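Local coordinates for protein glucuronan lyase A (Trichoderma reesei, PDB 2ZZJ) that is an endo-acting lyase that probably cleaves beta-1,4-glucuronan, built as a beta-jelly roll that carries a bound calcium ion, at residues Gln68-Ala73 against Ala90-Asn95; Arg60-Gly65 against Met107-Ile112; Thr43-Pro46 against Arg51-Ser54. One frame throughout, in Å; residues are numbered along the deposited sequence.

Contact 1 (Gln68-Ala73 against Ala90-Asn95); sequences QFYGFA and AQFIAN
Tyr70 and Phe92 come at each other from opposite sides of the protein interior and meet as a T-shaped pair: the edge of the phenylalanine points into the face of the tyrosine, with ring planes at 77° and centroids 4.7 Å apart. From CB, a chi1 of -56° sends the Tyr70 ring toward strand 86-95, and a chi2 of -91° turns one face to Phe92. CG already lies 3.8 Å from Phe92 CZ. Farther along, CD1 meets the same CZ at 3.6 Å, and CE1 makes the tightest approach, 3.4 Å from Phe92 CE1. On the far side of the ring, CD2 and CE2 also face Phe92 CZ, at 3.9 and 3.8 Å, and CZ of the tyrosine lies under both CE1 and CZ of Phe92, because the phenylalanine tip stands over the centre of the ring. At the tip, OH is still 3.9 Å from Phe92 CE1 but is hydrogen-bonded to Gly61 O and to Trp160 NE1, so the buried hydroxyl has polar partners while its ring serves the apolar core. Tyrosine suits a place that asks for both. Phe72 adds a lighter touch, its CZ 4.0 Å from Ala90 CB, where a methyl leaves room for the large ring. Strands 66-76 and 86-95 belong to different antiparallel sheets, and aromatic and methyl side chains packed between two facing sheets are characteristic of the beta-jelly roll of this lyase.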
# COMPACT_ATOMS: atom_id res chain seq x y z
N GLN A 68 -7.42 -0.68 13.53
CA GLN A 68 -6.92 -1.95 12.99
C GLN A 68 -5.39 -1.92 12.94
O GLN A 68 -4.80 -0.84 12.84
CB GLN A 68 -7.46 -2.17 11.59
CG GLN A 68 -9.00 -2.40 11.48
CD GLN A 68 -9.42 -3.81 11.89
OE1 GLN A 68 -9.42 -4.74 11.08
NE2 GLN A 68 -9.79 -3.96 13.14
N PHE A 69 -4.76 -3.10 12.99
CA PHE A 69 -3.33 -3.25 12.69
C PHE A 69 -3.22 -3.94 11.32
O PHE A 69 -4.05 -4.81 10.97
CB PHE A 69 -2.64 -4.13 13.73
CG PHE A 69 -2.41 -3.46 15.08
CD1 PHE A 69 -1.15 -2.97 15.43
CD2 PHE A 69 -3.45 -3.33 16.00
CE1 PHE A 69 -0.93 -2.40 16.68
CE2 PHE A 69 -3.23 -2.75 17.26
CZ PHE A 69 -1.99 -2.28 17.58
N TYR A 70 -2.19 -3.56 10.57
CA TYR A 70 -1.87 -4.18 9.27
C TYR A 70 -0.37 -4.49 9.28
O TYR A 70 0.42 -3.68 9.75
CB TYR A 70 -2.13 -3.19 8.13
CG TYR A 70 -3.56 -2.68 8.18
CD1 TYR A 70 -4.58 -3.33 7.47
CD2 TYR A 70 -3.90 -1.59 8.99
CE1 TYR A 70 -5.93 -2.87 7.55
CE2 TYR A 70 -5.23 -1.15 9.07
CZ TYR A 70 -6.21 -1.78 8.34
OH TYR A 70 -7.50 -1.35 8.43
N GLY A 71 0.02 -5.64 8.74
CA GLY A 71 1.44 -6.00 8.68
C GLY A 71 1.70 -6.64 7.31
O GLY A 71 0.83 -7.35 6.76
N PHE A 72 2.87 -6.41 6.76
CA PHE A 72 3.32 -7.18 5.57
C PHE A 72 4.81 -7.13 5.46
O PHE A 72 5.46 -6.21 6.03
CB PHE A 72 2.68 -6.71 4.28
CG PHE A 72 2.97 -5.26 3.93
CD1 PHE A 72 3.95 -4.96 2.99
CD2 PHE A 72 2.26 -4.22 4.55
CE1 PHE A 72 4.23 -3.60 2.64
CE2 PHE A 72 2.53 -2.88 4.22
CZ PHE A 72 3.51 -2.57 3.28
N ALA A 73 5.35 -8.13 4.77
CA ALA A 73 6.76 -8.05 4.43
C ALA A 73 6.89 -7.74 2.95
O ALA A 73 6.08 -8.20 2.15
CB ALA A 73 7.47 -9.37 4.76
N ALA A 90 1.73 -0.39 -1.42
CA ALA A 90 0.47 -0.79 -0.74
C ALA A 90 -0.49 0.39 -0.73
O ALA A 90 -0.06 1.57 -0.77
CB ALA A 90 0.75 -1.23 0.71
N GLN A 91 -1.79 0.10 -0.67
CA GLN A 91 -2.73 1.23 -0.59
C GLN A 91 -4.07 0.79 -0.08
O GLN A 91 -4.45 -0.38 -0.31
CB GLN A 91 -2.92 1.90 -1.95
CG GLN A 91 -3.35 1.00 -3.10
CD GLN A 91 -3.83 1.81 -4.32
OE1 GLN A 91 -4.24 2.96 -4.19
NE2 GLN A 91 -3.75 1.21 -5.50
N PHE A 92 -4.74 1.72 0.58
CA PHE A 92 -6.17 1.58 0.91
C PHE A 92 -6.95 2.39 -0.09
O PHE A 92 -6.58 3.55 -0.40
CB PHE A 92 -6.43 2.10 2.31
CG PHE A 92 -5.81 1.25 3.39
CD1 PHE A 92 -6.53 0.17 3.92
CD2 PHE A 92 -4.53 1.52 3.86
CE1 PHE A 92 -5.99 -0.62 4.94
CE2 PHE A 92 -3.98 0.72 4.88
CZ PHE A 92 -4.72 -0.36 5.40
N ILE A 93 -8.03 1.79 -0.58
CA ILE A 93 -8.79 2.42 -1.65
C ILE A 93 -10.25 1.95 -1.65
O ILE A 93 -10.55 0.73 -1.54
CB ILE A 93 -8.08 2.21 -3.03
CG1 ILE A 93 -8.81 2.95 -4.18
CG2 ILE A 93 -7.87 0.70 -3.34
CD1 ILE A 93 -8.09 2.81 -5.49
N ALA A 94 -11.16 2.92 -1.79
CA ALA A 94 -12.60 2.65 -1.86
C ALA A 94 -13.17 3.17 -3.17
O ALA A 94 -12.75 4.22 -3.66
CB ALA A 94 -13.31 3.32 -0.73
N ASN A 95 -14.13 2.44 -3.71
CA ASN A 95 -14.98 2.96 -4.76
C ASN A 95 -16.20 3.58 -4.10
O ASN A 95 -16.89 2.94 -3.29
CB ASN A 95 -15.39 1.85 -5.73
CG ASN A 95 -16.17 2.39 -6.93
OD1 ASN A 95 -15.98 3.53 -7.35
ND2 ASN A 95 -17.01 1.56 -7.49

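Contact 2 (Arg60-Gly65 against Met107-Ile112); sequences RGYQRG and MPSTMI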
# COMPACT_ATOMS: atom_id res chain seq x y z
N ARG A 60 -11.91 -6.25 2.54
CA ARG A 60 -12.29 -5.72 3.84
C ARG A 60 -11.09 -5.06 4.54
O ARG A 60 -10.55 -5.59 5.51
CB ARG A 60 -12.98 -6.81 4.70
CG ARG A 60 -14.33 -7.31 4.09
CD ARG A 60 -15.19 -8.23 5.02
NE ARG A 60 -16.21 -9.00 4.28
CZ ARG A 60 -17.49 -8.62 4.14
NH1 ARG A 60 -17.93 -7.48 4.68
NH2 ARG A 60 -18.35 -9.39 3.45
N GLY A 61 -10.67 -3.91 4.02
CA GLY A 61 -9.53 -3.18 4.59
C GLY A 61 -9.87 -2.42 5.84
O GLY A 61 -9.35 -2.69 6.91
N TYR A 62 -10.74 -1.41 5.72
CA TYR A 62 -11.24 -0.75 6.92
C TYR A 62 -12.56 -0.05 6.62
O TYR A 62 -12.93 0.09 5.44
CB TYR A 62 -10.24 0.25 7.49
CG TYR A 62 -10.06 1.55 6.73
CD1 TYR A 62 -9.00 1.72 5.84
CD2 TYR A 62 -10.90 2.63 6.95
CE1 TYR A 62 -8.81 2.93 5.15
CE2 TYR A 62 -10.73 3.85 6.26
CZ TYR A 62 -9.69 4.00 5.36
OH TYR A 62 -9.50 5.19 4.66
N GLN A 63 -13.22 0.36 7.70
CA GLN A 63 -14.34 1.30 7.68
C GLN A 63 -14.10 2.28 8.80
O GLN A 63 -13.61 1.89 9.86
CB GLN A 63 -15.62 0.51 7.94
CG GLN A 63 -16.89 1.30 7.76
CD GLN A 63 -18.11 0.40 7.81
OE1 GLN A 63 -18.00 -0.83 7.97
NE2 GLN A 63 -19.27 0.99 7.67
N ARG A 64 -14.40 3.56 8.59
CA ARG A 64 -14.24 4.57 9.62
C ARG A 64 -14.91 4.16 10.94
O ARG A 64 -15.93 3.49 10.92
CB ARG A 64 -14.82 5.87 9.07
CG ARG A 64 -15.23 6.88 10.05
CD ARG A 64 -16.59 7.33 9.58
NE ARG A 64 -16.77 8.76 9.69
CZ ARG A 64 -17.89 9.39 9.37
NH1 ARG A 64 -18.94 8.73 8.90
NH2 ARG A 64 -17.94 10.70 9.51
N GLY A 65 -14.30 4.51 12.06
CA GLY A 65 -14.81 4.14 13.38
C GLY A 65 -14.24 2.88 13.99
O GLY A 65 -14.81 2.35 14.96
N MET A 107 -11.23 6.45 -4.69
CA MET A 107 -10.37 7.33 -3.94
C MET A 107 -9.43 6.51 -3.07
O MET A 107 -9.87 5.86 -2.12
CB MET A 107 -11.16 8.26 -3.03
CG MET A 107 -10.38 9.44 -2.57
SD MET A 107 -10.88 10.09 -1.01
CE MET A 107 -10.15 8.93 0.16
N PRO A 108 -8.12 6.53 -3.40
CA PRO A 108 -7.19 5.97 -2.42
C PRO A 108 -7.08 6.88 -1.22
O PRO A 108 -7.06 8.12 -1.36
CB PRO A 108 -5.84 5.93 -3.16
CG PRO A 108 -5.96 6.96 -4.30
CD PRO A 108 -7.46 7.02 -4.63
N SER A 109 -6.99 6.29 -0.03
CA SER A 109 -6.71 7.09 1.15
C SER A 109 -5.23 6.97 1.53
O SER A 109 -4.35 7.65 0.95
CB SER A 109 -7.64 6.73 2.32
OG SER A 109 -7.61 5.34 2.65
N THR A 110 -4.96 6.12 2.51
CA THR A 110 -3.58 5.92 2.91
C THR A 110 -2.87 5.10 1.83
O THR A 110 -3.43 4.14 1.29
CB THR A 110 -3.47 5.29 4.32
OG1 THR A 110 -3.62 6.32 5.32
CG2 THR A 110 -2.13 4.62 4.54
N MET A 111 -1.64 5.52 1.51
CA MET A 111 -0.81 4.84 0.51
C MET A 111 0.59 4.70 1.07
O MET A 111 1.03 5.52 1.91
CB MET A 111 -0.76 5.59 -0.84
CG MET A 111 -2.13 5.75 -1.53
SD MET A 111 -2.02 6.82 -3.00
CE MET A 111 -1.64 5.60 -4.22
N ILE A 112 1.28 3.66 0.62
CA ILE A 112 2.66 3.46 1.04
C ILE A 112 3.49 3.31 -0.21
O ILE A 112 3.16 2.53 -1.09
CB ILE A 112 2.81 2.19 1.95
CG1 ILE A 112 1.79 2.25 3.12
CG2 ILE A 112 4.31 2.03 2.40
CD1 ILE A 112 1.84 1.13 4.14
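With chi1 of 74°, Tyr62 holds its CG between the backbone N and carbonyl carbon, and Ser109 places OG likewise at 55°; the two turns bring hydroxyl to hydroxyl across the sheet. Tyr62 OH and Ser109 OG form a hydrogen bond of 2.8 Å in which either may be the donor. OG lies at the ring edge, in its plane, 3.7 Å from Tyr62 CZ, while Ser109 CB comes within 3.4 Å of Tyr62 OH. A long, rigid tyrosine can span the gap, the two CA atoms being 10.7 Å apart, and a small serine can receive its tip at a buried spot. The same phenolic oxygen is also hydrogen-bonded to Thr186 OG1, so two side chains fix where the tip sits. A phenylalanine in place of Tyr62 would probably leave buried Ser109 OG, and Thr186 OG1, without the hydroxyl they share. Gly61 and Tyr62 together face Phe193 as a classic beta bulge, and the Tyr62 ring stacks with both Phe193 and Trp160. Strands 192-197 and 86-95 lie between 53-63 and 106-115 in the sheet, and Trp160 reaches in from strand 152-160 of the opposing one.

Contact 3 (Thr43-Pro46 against Arg51-Ser54); sequences TYTP and RYHS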
# COMPACT_ATOMS: atom_id res chain seq x y z
N THR A 43 6.16 -3.57 -16.16
CA THR A 43 7.07 -3.30 -17.28
C THR A 43 6.60 -2.04 -17.98
O THR A 43 5.43 -1.95 -18.40
CB THR A 43 7.10 -4.48 -18.30
OG1 THR A 43 7.56 -5.67 -17.66
CG2 THR A 43 8.04 -4.16 -19.49
N TYR A 44 7.49 -1.07 -18.10
CA TYR A 44 7.13 0.20 -18.73
C TYR A 44 7.00 -0.08 -20.23
O TYR A 44 7.80 -0.84 -20.78
CB TYR A 44 8.22 1.26 -18.50
CG TYR A 44 7.83 2.63 -19.04
CD1 TYR A 44 6.78 3.36 -18.46
CD2 TYR A 44 8.49 3.19 -20.15
CE1 TYR A 44 6.40 4.61 -18.97
CE2 TYR A 44 8.11 4.43 -20.67
CZ TYR A 44 7.08 5.13 -20.09
OH TYR A 44 6.71 6.37 -20.60
N THR A 45 5.99 0.52 -20.87
CA THR A 45 5.72 0.30 -22.32
C THR A 45 5.42 1.67 -22.93
O THR A 45 4.32 2.21 -22.77
CB THR A 45 4.54 -0.68 -22.58
OG1 THR A 45 3.36 -0.16 -21.97
CG2 THR A 45 4.81 -2.08 -22.02
N PRO A 46 6.42 2.28 -23.60
CA PRO A 46 6.19 3.59 -24.20
C PRO A 46 4.96 3.55 -25.11
O PRO A 46 4.70 2.52 -25.76
CB PRO A 46 7.48 3.84 -25.00
CG PRO A 46 8.53 3.05 -24.29
CD PRO A 46 7.79 1.79 -23.82
N ARG A 51 -2.66 2.49 -16.77
CA ARG A 51 -1.97 2.44 -15.47
C ARG A 51 -1.25 1.12 -15.27
O ARG A 51 -1.37 0.21 -16.09
CB ARG A 51 -2.92 2.79 -14.31
CG ARG A 51 -3.26 4.27 -14.29
CD ARG A 51 -4.16 4.67 -13.15
NE ARG A 51 -4.49 6.11 -13.13
CZ ARG A 51 -5.47 6.66 -13.85
NH1 ARG A 51 -6.22 5.91 -14.65
NH2 ARG A 51 -5.72 7.97 -13.77
N TYR A 52 -0.45 1.03 -14.21
CA TYR A 52 0.52 -0.04 -14.07
C TYR A 52 0.41 -0.66 -12.68
O TYR A 52 1.34 -0.58 -11.87
CB TYR A 52 1.92 0.55 -14.24
CG TYR A 52 2.32 0.98 -15.66
CD1 TYR A 52 2.89 0.07 -16.54
CD2 TYR A 52 2.21 2.33 -16.06
CE1 TYR A 52 3.31 0.48 -17.85
CE2 TYR A 52 2.64 2.74 -17.35
CZ TYR A 52 3.18 1.81 -18.22
OH TYR A 52 3.61 2.23 -19.47
N HIS A 53 -0.74 -1.27 -12.39
CA HIS A 53 -0.98 -1.94 -11.10
C HIS A 53 -0.68 -3.42 -11.22
O HIS A 53 -1.22 -4.11 -12.10
CB HIS A 53 -2.46 -1.89 -10.73
CG HIS A 53 -3.00 -0.54 -10.45
ND1 HIS A 53 -3.55 0.26 -11.44
CD2 HIS A 53 -3.20 0.12 -9.28
CE1 HIS A 53 -4.02 1.36 -10.90
NE2 HIS A 53 -3.83 1.30 -9.59
N SER A 54 0.15 -3.94 -10.33
CA SER A 54 0.26 -5.40 -10.13
C SER A 54 -0.01 -5.64 -8.64
O SER A 54 0.89 -5.47 -7.82
CB SER A 54 1.63 -5.93 -10.53
OG SER A 54 1.80 -5.96 -11.93
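The connection between strands 37-43 and 53-63 is closed on itself by Tyr52, whose side chain reaches back from just before the second strand to the backbone of Thr43-Thr45. The ring leads with its tip: Thr45 N donates a nearly straight hydrogen bond to Tyr52 OH, 3.2 Å long with an angle of 165° at the hydrogen. Beside it, along the ring edge and near the ring plane, the carbonyl oxygen Thr43 O rests 3.3 Å from Tyr52 CE1. Tyrosine fits here because its flat edge can run past the peptide groups while its hydroxyl accepts an amide hydrogen from the loop. The two strands belong to different sheets of the jelly roll, so this short segment carries the chain from one layer to the other. Although the Tyr44 CB points away from Arg51-Ser54, a chi1 of -175° swings the ring beside the carbonyl carbon, near Tyr52: CD1 is 3.5 Å from Tyr52 OH and 3.9 Å from Tyr52 CZ. The planes are 25° apart, but the rings are slid past each other, with centroids 5.9 Å apart, and barely overlap. Trp204 of helix 202-207 makes edge-to-face contact with both tyrosines, packing the loop against that helix. Thr45 OG1 is hydrogen-bonded to Asn20 OD1.

Overall arrangement
Contacts 1 and 2 form one continuous piece of interior, centres about 7 Å apart, contact 1 nested along the chain within the loop that contact 2 closes. They touch through Phe92, whose CD1 packs 3.5 Å from Tyr62 CD1 and whose O lies 2.8 Å from Ser109 N, and through Tyr70 OH, which packs on Tyr62 CB. Contact 3 lies farther off, its centre about 22 Å from that of contact 1 and 24 Å from that of contact 2, although Gln91 NE2 packs 4.0 Å from His53 CD2 and strand 53-63 runs through contacts 2 and 3. The calcium ion lies nearest contact 1: the Phe72 side chain is about 11 Å from it and 7 Å from its ligand Asp222.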